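Local coordinates for protein putative antibiotic biosynthesis monooxygenase (Bordetella bronchiseptica, PDB 3GZ7) that probably acts as a monooxygenase of the antibiotic biosynthesis family, as a dimeric alpha-beta barrel protein, with its substrate not established, at residues S26-P31 with A65-T70; A35-G40 with K96-C101. All coordinates share one frame; numbering follows the deposited sequence.

Interaction 1 (S26-P31 with A65-T70); sequences SILVQP and APQRYT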
ATOM      1  N   SER A  26       6.153   0.328   5.833  1.00 13.96           N
ATOM      2  CA  SER A  26       6.761   1.473   5.159  1.00 14.83           C
ATOM      3  C   SER A  26       8.148   1.613   5.665  1.00 15.78           C
ATOM      4  O   SER A  26       8.355   1.907   6.852  1.00 16.86           O
ATOM      5  CB  SER A  26       6.052   2.784   5.430  1.00 14.68           C
ATOM      6  OG  SER A  26       4.671   2.545   5.538  1.00 31.86           O
ATOM      7  N   ILE A  27       9.092   1.418   4.765  1.00 12.67           N
ATOM      8  CA  ILE A  27      10.493   1.346   5.111  1.00 14.50           C
ATOM      9  C   ILE A  27      11.205   2.593   4.568  1.00 14.86           C
ATOM     10  O   ILE A  27      10.902   3.046   3.457  1.00 16.33           O
ATOM     11  CB  ILE A  27      11.092   0.042   4.505  1.00 13.46           C
ATOM     12  CG1 ILE A  27      10.326  -1.169   5.058  1.00 18.00           C
ATOM     13  CG2 ILE A  27      12.586  -0.053   4.777  1.00 12.43           C
ATOM     14  CD1 ILE A  27      10.232  -2.352   4.136  1.00 10.27           C
ATOM     15  N   LEU A  28      12.085   3.193   5.364  1.00 14.51           N
ATOM     16  CA  LEU A  28      12.986   4.225   4.878  1.00 13.38           C
ATOM     17  C   LEU A  28      14.433   3.684   4.926  1.00 15.53           C
ATOM     18  O   LEU A  28      14.937   3.306   5.991  1.00 15.36           O
ATOM     19  CB  LEU A  28      12.859   5.530   5.669  1.00 12.07           C
ATOM     20  CG  LEU A  28      13.808   6.690   5.290  1.00 16.14           C
ATOM     21  CD1 LEU A  28      13.412   7.308   3.933  1.00 19.55           C
ATOM     22  CD2 LEU A  28      13.828   7.780   6.392  1.00 12.02           C
ATOM     23  N   VAL A  29      15.075   3.615   3.755  1.00 14.90           N
ATOM     24  CA  VAL A  29      16.394   3.045   3.631  1.00 16.58           C
ATOM     25  C   VAL A  29      17.411   4.189   3.765  1.00 18.59           C
ATOM     26  O   VAL A  29      17.198   5.283   3.269  1.00 13.70           O
ATOM     27  CB  VAL A  29      16.546   2.316   2.276  1.00 18.43           C
ATOM     28  CG1 VAL A  29      17.956   2.138   1.907  1.00 16.15           C
ATOM     29  CG2 VAL A  29      15.863   0.955   2.314  1.00 14.96           C
ATOM     30  N   GLN A  30      18.508   3.914   4.459  1.00 22.51           N
ATOM     31  CA  GLN A  30      19.653   4.813   4.541  1.00 25.25           C
ATOM     32  C   GLN A  30      20.188   5.173   3.133  1.00 26.68           C
ATOM     33  O   GLN A  30      20.291   4.298   2.249  1.00 23.41           O
ATOM     34  CB  GLN A  30      20.765   4.159   5.344  1.00 20.98           C
ATOM     35  CG  GLN A  30      20.529   4.070   6.792  1.00 24.73           C
ATOM     36  CD  GLN A  30      21.727   3.485   7.525  1.00 30.95           C
ATOM     37  OE1 GLN A  30      22.859   3.883   7.276  1.00 38.65           O
ATOM     38  NE2 GLN A  30      21.479   2.545   8.441  1.00 37.60           N
ATOM     39  N   PRO A  31      20.560   6.457   2.938  1.00 29.66           N
ATOM     40  CA  PRO A  31      21.022   6.946   1.639  1.00 29.01           C
ATOM     41  C   PRO A  31      22.118   6.064   1.088  1.00 28.91           C
ATOM     42  O   PRO A  31      23.066   5.765   1.810  1.00 28.98           O
ATOM     43  CB  PRO A  31      21.602   8.329   1.979  1.00 32.14           C
ATOM     44  CG  PRO A  31      20.870   8.767   3.230  1.00 31.90           C
ATOM     45  CD  PRO A  31      20.576   7.516   3.976  1.00 28.80           C
ATOM     46  N   ALA A  65      10.040   9.506  -3.452  1.00 19.97           N
ATOM     47  CA  ALA A  65      11.015   9.388  -2.381  1.00 19.86           C
ATOM     48  C   ALA A  65      11.710   8.035  -2.579  1.00 19.82           C
ATOM     49  O   ALA A  65      11.349   7.036  -1.950  1.00 21.59           O
ATOM     50  CB  ALA A  65      10.308   9.470  -1.034  1.00 17.13           C
ATOM     51  N   PRO A  66      12.696   7.992  -3.483  1.00 20.29           N
ATOM     52  CA  PRO A  66      13.338   6.725  -3.829  1.00 20.67           C
ATOM     53  C   PRO A  66      14.063   5.945  -2.719  1.00 17.07           C
ATOM     54  O   PRO A  66      14.281   4.740  -2.881  1.00 14.03           O
ATOM     55  CB  PRO A  66      14.292   7.108  -4.989  1.00 23.08           C
ATOM     56  CG  PRO A  66      13.761   8.375  -5.505  1.00 21.68           C
ATOM     57  CD  PRO A  66      13.211   9.098  -4.311  1.00 18.62           C
ATOM     58  N   GLN A  67      14.385   6.574  -1.595  1.00 17.86           N
ATOM     59  CA  GLN A  67      14.825   5.809  -0.437  1.00 17.04           C
ATOM     60  C   GLN A  67      13.645   5.128   0.303  1.00 16.92           C
ATOM     61  O   GLN A  67      13.912   4.392   1.214  1.00 13.31           O
ATOM     62  CB  GLN A  67      15.581   6.668   0.546  1.00 17.82           C
ATOM     63  CG  GLN A  67      16.898   7.232   0.084  1.00 22.55           C
ATOM     64  CD  GLN A  67      17.334   8.378   0.978  1.00 23.48           C
ATOM     65  OE1 GLN A  67      17.217   8.311   2.209  1.00 31.18           O
ATOM     66  NE2 GLN A  67      17.831   9.431   0.372  1.00 26.42           N
ATOM     67  N   ARG A  68      12.367   5.365  -0.085  1.00 13.15           N
ATOM     68  CA  ARG A  68      11.247   4.759   0.603  1.00 13.62           C
ATOM     69  C   ARG A  68      10.653   3.618  -0.227  1.00 16.87           C
ATOM     70  O   ARG A  68      10.483   3.737  -1.466  1.00 15.65           O
ATOM     71  CB  ARG A  68      10.145   5.776   0.932  1.00 10.85           C
ATOM     72  CG  ARG A  68      10.593   6.936   1.740  1.00 17.65           C
ATOM     73  CD  ARG A  68       9.435   7.845   2.199  1.00 23.63           C
ATOM     74  NE  ARG A  68       9.778   8.379   3.514  1.00 35.45           N
ATOM     75  CZ  ARG A  68       9.625   7.715   4.672  1.00 37.44           C
ATOM     76  NH1 ARG A  68       9.050   6.523   4.717  1.00 30.53           N
ATOM     77  NH2 ARG A  68      10.021   8.270   5.808  1.00 42.79           N
ATOM     78  N   TYR A  69      10.323   2.544   0.501  1.00 16.89           N
ATOM     79  CA  TYR A  69       9.818   1.312  -0.013  1.00 15.84           C
ATOM     80  C   TYR A  69       8.629   0.878   0.861  1.00 17.39           C
ATOM     81  O   TYR A  69       8.469   1.344   2.010  1.00 13.82           O
ATOM     82  CB  TYR A  69      10.886   0.212   0.042  1.00 16.28           C
ATOM     83  CG  TYR A  69      12.089   0.366  -0.881  1.00 16.30           C
ATOM     84  CD1 TYR A  69      13.188   1.167  -0.539  1.00 18.97           C
ATOM     85  CD2 TYR A  69      12.156  -0.349  -2.072  1.00 12.64           C
ATOM     86  CE1 TYR A  69      14.299   1.272  -1.394  1.00 15.75           C
ATOM     87  CE2 TYR A  69      13.232  -0.250  -2.911  1.00 16.81           C
ATOM     88  CZ  TYR A  69      14.309   0.542  -2.573  1.00 18.43           C
ATOM     89  OH  TYR A  69      15.366   0.577  -3.454  1.00 17.42           O
ATOM     90  N   THR A  70       7.795  -0.006   0.298  1.00 15.74           N
ATOM     91  CA  THR A  70       6.679  -0.601   0.999  1.00 15.45           C
ATOM     92  C   THR A  70       6.771  -2.115   0.800  1.00 16.27           C
ATOM     93  O   THR A  70       6.685  -2.609  -0.341  1.00 16.51           O
ATOM     94  CB  THR A  70       5.337  -0.146   0.444  1.00 17.78           C
ATOM     95  OG1 THR A  70       5.311   1.268   0.346  1.00 17.87           O
ATOM     96  CG2 THR A  70       4.171  -0.613   1.296  1.00 12.08           C
TER
HETATM   97  O   HOH W   1       8.291   4.972   7.652  1.00 16.93           O
HETATM   98  O   HOH W   2       8.459   4.388   3.351  1.00 20.75           O

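Interaction 2 (A35-G40 with K96-C101); sequences ADFEAG and KLVGEC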
ATOM      1  N   ALA A  35      20.229  -0.649  -3.185  1.00 26.82           N
ATOM      2  CA  ALA A  35      20.585  -1.877  -3.893  1.00 26.99           C
ATOM      3  C   ALA A  35      20.842  -3.013  -2.913  1.00 26.50           C
ATOM      4  O   ALA A  35      20.461  -4.163  -3.143  1.00 28.99           O
ATOM      5  CB  ALA A  35      21.844  -1.646  -4.806  1.00 25.43           C
ATOM      6  N   ASP A  36      21.502  -2.676  -1.816  1.00 28.57           N
ATOM      7  CA  ASP A  36      21.796  -3.618  -0.751  1.00 27.71           C
ATOM      8  C   ASP A  36      20.482  -4.112  -0.171  1.00 25.52           C
ATOM      9  O   ASP A  36      20.360  -5.283   0.210  1.00 21.92           O
ATOM     10  CB  ASP A  36      22.609  -2.945   0.380  1.00 29.00           C
ATOM     11  CG  ASP A  36      24.102  -2.792   0.061  1.00 38.88           C
ATOM     12  OD1 ASP A  36      24.605  -3.496  -0.840  1.00 38.09           O
ATOM     13  OD2 ASP A  36      24.776  -1.967   0.734  1.00 41.82           O
ATOM     14  N   PHE A  37      19.508  -3.206  -0.092  1.00 23.98           N
ATOM     15  CA  PHE A  37      18.246  -3.522   0.572  1.00 23.64           C
ATOM     16  C   PHE A  37      17.469  -4.460  -0.309  1.00 20.99           C
ATOM     17  O   PHE A  37      17.073  -5.544   0.108  1.00 21.19           O
ATOM     18  CB  PHE A  37      17.416  -2.256   0.891  1.00 22.81           C
ATOM     19  CG  PHE A  37      16.042  -2.569   1.459  1.00 21.08           C
ATOM     20  CD1 PHE A  37      15.915  -3.231   2.668  1.00 17.12           C
ATOM     21  CD2 PHE A  37      14.892  -2.234   0.759  1.00 19.93           C
ATOM     22  CE1 PHE A  37      14.653  -3.544   3.183  1.00 17.11           C
ATOM     23  CE2 PHE A  37      13.632  -2.545   1.257  1.00 14.23           C
ATOM     24  CZ  PHE A  37      13.518  -3.193   2.471  1.00 18.62           C
ATOM     25  N   GLU A  38      17.265  -4.034  -1.552  1.00 22.19           N
ATOM     26  CA  GLU A  38      16.616  -4.880  -2.549  1.00 19.54           C
ATOM     27  C   GLU A  38      17.230  -6.262  -2.583  1.00 17.69           C
ATOM     28  O   GLU A  38      16.486  -7.214  -2.488  1.00 19.93           O
ATOM     29  CB  GLU A  38      16.653  -4.253  -3.923  1.00 17.89           C
ATOM     30  CG  GLU A  38      15.719  -3.077  -4.046  1.00 19.63           C
ATOM     31  CD  GLU A  38      15.827  -2.343  -5.350  1.00 21.41           C
ATOM     32  OE1 GLU A  38      16.461  -2.864  -6.303  1.00 29.19           O
ATOM     33  OE2 GLU A  38      15.211  -1.254  -5.424  1.00 24.42           O
ATOM     34  N   ALA A  39      18.562  -6.361  -2.694  1.00 17.65           N
ATOM     35  CA  ALA A  39      19.280  -7.677  -2.635  1.00 20.52           C
ATOM     36  C   ALA A  39      18.916  -8.479  -1.389  1.00 20.16           C
ATOM     37  O   ALA A  39      18.582  -9.682  -1.459  1.00 22.80           O
ATOM     38  CB  ALA A  39      20.845  -7.479  -2.730  1.00 16.76           C
ATOM     39  N   GLY A  40      18.929  -7.799  -0.247  1.00 20.58           N
ATOM     40  CA  GLY A  40      18.523  -8.409   1.030  1.00 18.36           C
ATOM     41  C   GLY A  40      17.103  -8.892   1.108  1.00 18.91           C
ATOM     42  O   GLY A  40      16.869  -9.962   1.591  1.00 17.49           O
ATOM     43  N   LYS A  96      18.837  -9.706  10.559  1.00 26.10           N
ATOM     44  CA  LYS A  96      20.239  -9.868  10.153  1.00 31.76           C
ATOM     45  C   LYS A  96      20.518  -9.583   8.673  1.00 29.09           C
ATOM     46  O   LYS A  96      21.554  -9.032   8.336  1.00 25.87           O
ATOM     47  CB  LYS A  96      20.743 -11.274  10.526  1.00 33.09           C
ATOM     48  CG  LYS A  96      20.926 -11.430  12.051  1.00 40.87           C
ATOM     49  CD  LYS A  96      20.989 -12.899  12.522  1.00 39.71           C
ATOM     50  CE  LYS A  96      20.935 -12.978  14.049  1.00 44.93           C
ATOM     51  NZ  LYS A  96      21.343 -14.331  14.482  1.00 48.47           N
ATOM     52  N   LEU A  97      19.586  -9.949   7.794  1.00 28.87           N
ATOM     53  CA  LEU A  97      19.720  -9.693   6.363  1.00 27.80           C
ATOM     54  C   LEU A  97      19.469  -8.211   5.948  1.00 27.97           C
ATOM     55  O   LEU A  97      20.144  -7.728   5.062  1.00 23.94           O
ATOM     56  CB  LEU A  97      18.806 -10.619   5.546  1.00 26.55           C
ATOM     57  CG  LEU A  97      19.276 -12.039   5.298  1.00 32.66           C
ATOM     58  CD1 LEU A  97      18.101 -13.009   5.075  1.00 34.96           C
ATOM     59  CD2 LEU A  97      20.202 -12.076   4.087  1.00 37.24           C
ATOM     60  N   VAL A  98      18.497  -7.510   6.535  1.00 26.83           N
ATOM     61  CA  VAL A  98      18.159  -6.160   6.062  1.00 25.27           C
ATOM     62  C   VAL A  98      18.165  -5.030   7.088  1.00 24.02           C
ATOM     63  O   VAL A  98      18.190  -3.838   6.707  1.00 21.87           O
ATOM     64  CB  VAL A  98      16.807  -6.128   5.382  1.00 23.52           C
ATOM     65  CG1 VAL A  98      16.825  -7.046   4.210  1.00 27.13           C
ATOM     66  CG2 VAL A  98      15.716  -6.462   6.371  1.00 17.35           C
ATOM     67  N   GLY A  99      18.155  -5.377   8.363  1.00 22.44           N
ATOM     68  CA  GLY A  99      18.183  -4.381   9.446  1.00 22.36           C
ATOM     69  C   GLY A  99      19.168  -3.232   9.333  1.00 22.54           C
ATOM     70  O   GLY A  99      18.801  -2.111   9.629  1.00 21.58           O
ATOM     71  N   GLU A 100      20.405  -3.499   8.884  1.00 23.14           N
ATOM     72  CA  GLU A 100      21.462  -2.471   8.759  1.00 21.59           C
ATOM     73  C   GLU A 100      21.159  -1.432   7.662  1.00 22.64           C
ATOM     74  O   GLU A 100      21.795  -0.375   7.585  1.00 23.32           O
ATOM     75  CB  GLU A 100      22.851  -3.139   8.502  1.00 18.97           C
ATOM     76  N   CYS A 101      20.223  -1.775   6.782  1.00 24.18           N
ATOM     77  CA  CYS A 101      19.775  -0.910   5.716  1.00 22.97           C
ATOM     78  C   CYS A 101      18.825   0.144   6.176  1.00 20.42           C
ATOM     79  O   CYS A 101      18.724   1.157   5.521  1.00 15.24           O
ATOM     80  CB  CYS A 101      19.086  -1.710   4.610  1.00 24.07           C
ATOM     81  SG  CYS A 101      20.210  -2.897   3.859  1.00 34.84           S
TER

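Interaction 1 (S26-P31 with A65-T70)
Ile27 and Tyr69 form a hydrogen-bonded antiparallel pair: Ile27 N donates a hydrogen bond to Tyr69 O at 2.8 Å, and Tyr69 N donates one to Ile27 O at 3.1 Å. Two residues on, Val29 N reaches Gln67 O at 2.9 Å in a nearly straight bond (N-H...O 170°), continuing the backbone pairing past Leu28. Leu28 and Arg68 face each other in the non-hydrogen-bonded pair between. Leu28 CD1 lies over one face of the guanidinium, towards its rim, and also meets Arg68 CG at 3.6 Å. The arginine chain is bent at chi3 (146°), and the guanidinium passes across the leucine side chain at a slant, with two waters in its plane at the edge. One of them links Arg68 NH1, at 2.6 Å, to Ile27 O; the other binds Ser26 O and is only weakly held by Arg68 NH1. Ile27 O thus accepts hydrogen bonds from both Tyr69 N and a water. On the other face of the sheet, Val29 CG2 packs obliquely against the Tyr69 ring, 3.9 Å from Tyr69 CD1. Helix 34-49 meets that ring from outside the pair: Phe37 lies edge-to-face with it, and Tyr69 OH hydrogen-bonds to Glu38 OE2. A type I turn from Ala65 to Arg68, closed by Arg68 N to Ala65 O, leads into strand 68-75. The arrangement joins the two central strands of the four-stranded antiparallel sheet, its Ile27-Tyr69 face turned to the helices, as in the ferredoxin-like alpha-beta barrel monooxygenases.

Interaction 2 (A35-G40 with K96-C101)
Leu97 meets helix 34-49 through its backbone at Gly40, where Leu97 O stands 4.4 Å from Gly40 CA. Its side chain runs on along the same helix to Gln43, Ala44 and Leu47. Val98 is the wedge of the contact. Its CG1, anti to the carbonyl carbon (chi1 -60°), is directed at the glycine backbone and comes within 3.6 Å of Gly40 C. Gly40 has no side chain on the side facing Val98, so the methyl packs directly on the backbone and the two segments come close, with 5.5 Å between Gly40 CA and Val98 CA. The CB of the same valine lies at the edge of the Phe37 ring, near its plane, 4.0 Å from Phe37 CE1. Beyond Val98 the chain stays helical in its backbone angles but loses the regular bonding; a bond from Cys101 N to Val98 O, 2.9 Å, keeps the turn tight and brings Cys101 back to the helix. There Cys101 CB approaches Phe37 CD1 obliquely at 4.0 Å, while SG, held beside its own backbone N, lies along the helix backbone 3.9 Å from Phe37 CA and also reaches Asp36 CB at 4.2 Å. Phe37 therefore meets Val98 and Cys101 along one side. With CG anti to its backbone N (chi1 174°), its side chain also reaches Phe102. At the outer margin, Asp36 forms a salt bridge with Arg33. The contact is apolar helix packing around a close approach at glycine, joining helix 34-49 to the last part of helix 89-98 and the helical turn after it, in the helical layer over the sheet of the alpha-beta barrel fold.

How the interactions relate
The centres of interactions 1 and 2 lie about 12 Å apart, and the two are in direct touch. Along the chain their segments alternate: 26-31, 35-40, 65-70, 96-101. Strand 21-28 runs through a short connection into helix 34-49, so the first segments of both contacts are neighbours in sequence. Interaction 1 belongs to the sheet and interaction 2 to the helices above it. Val29 CG2 packs on Phe37 CG at 3.6 Å, and Gln30 N probably bonds to Cys101 O, joining segment 96-101 to segment 26-31. Together they tie sheet and helices at one end of the subunit's alpha-beta sandwich.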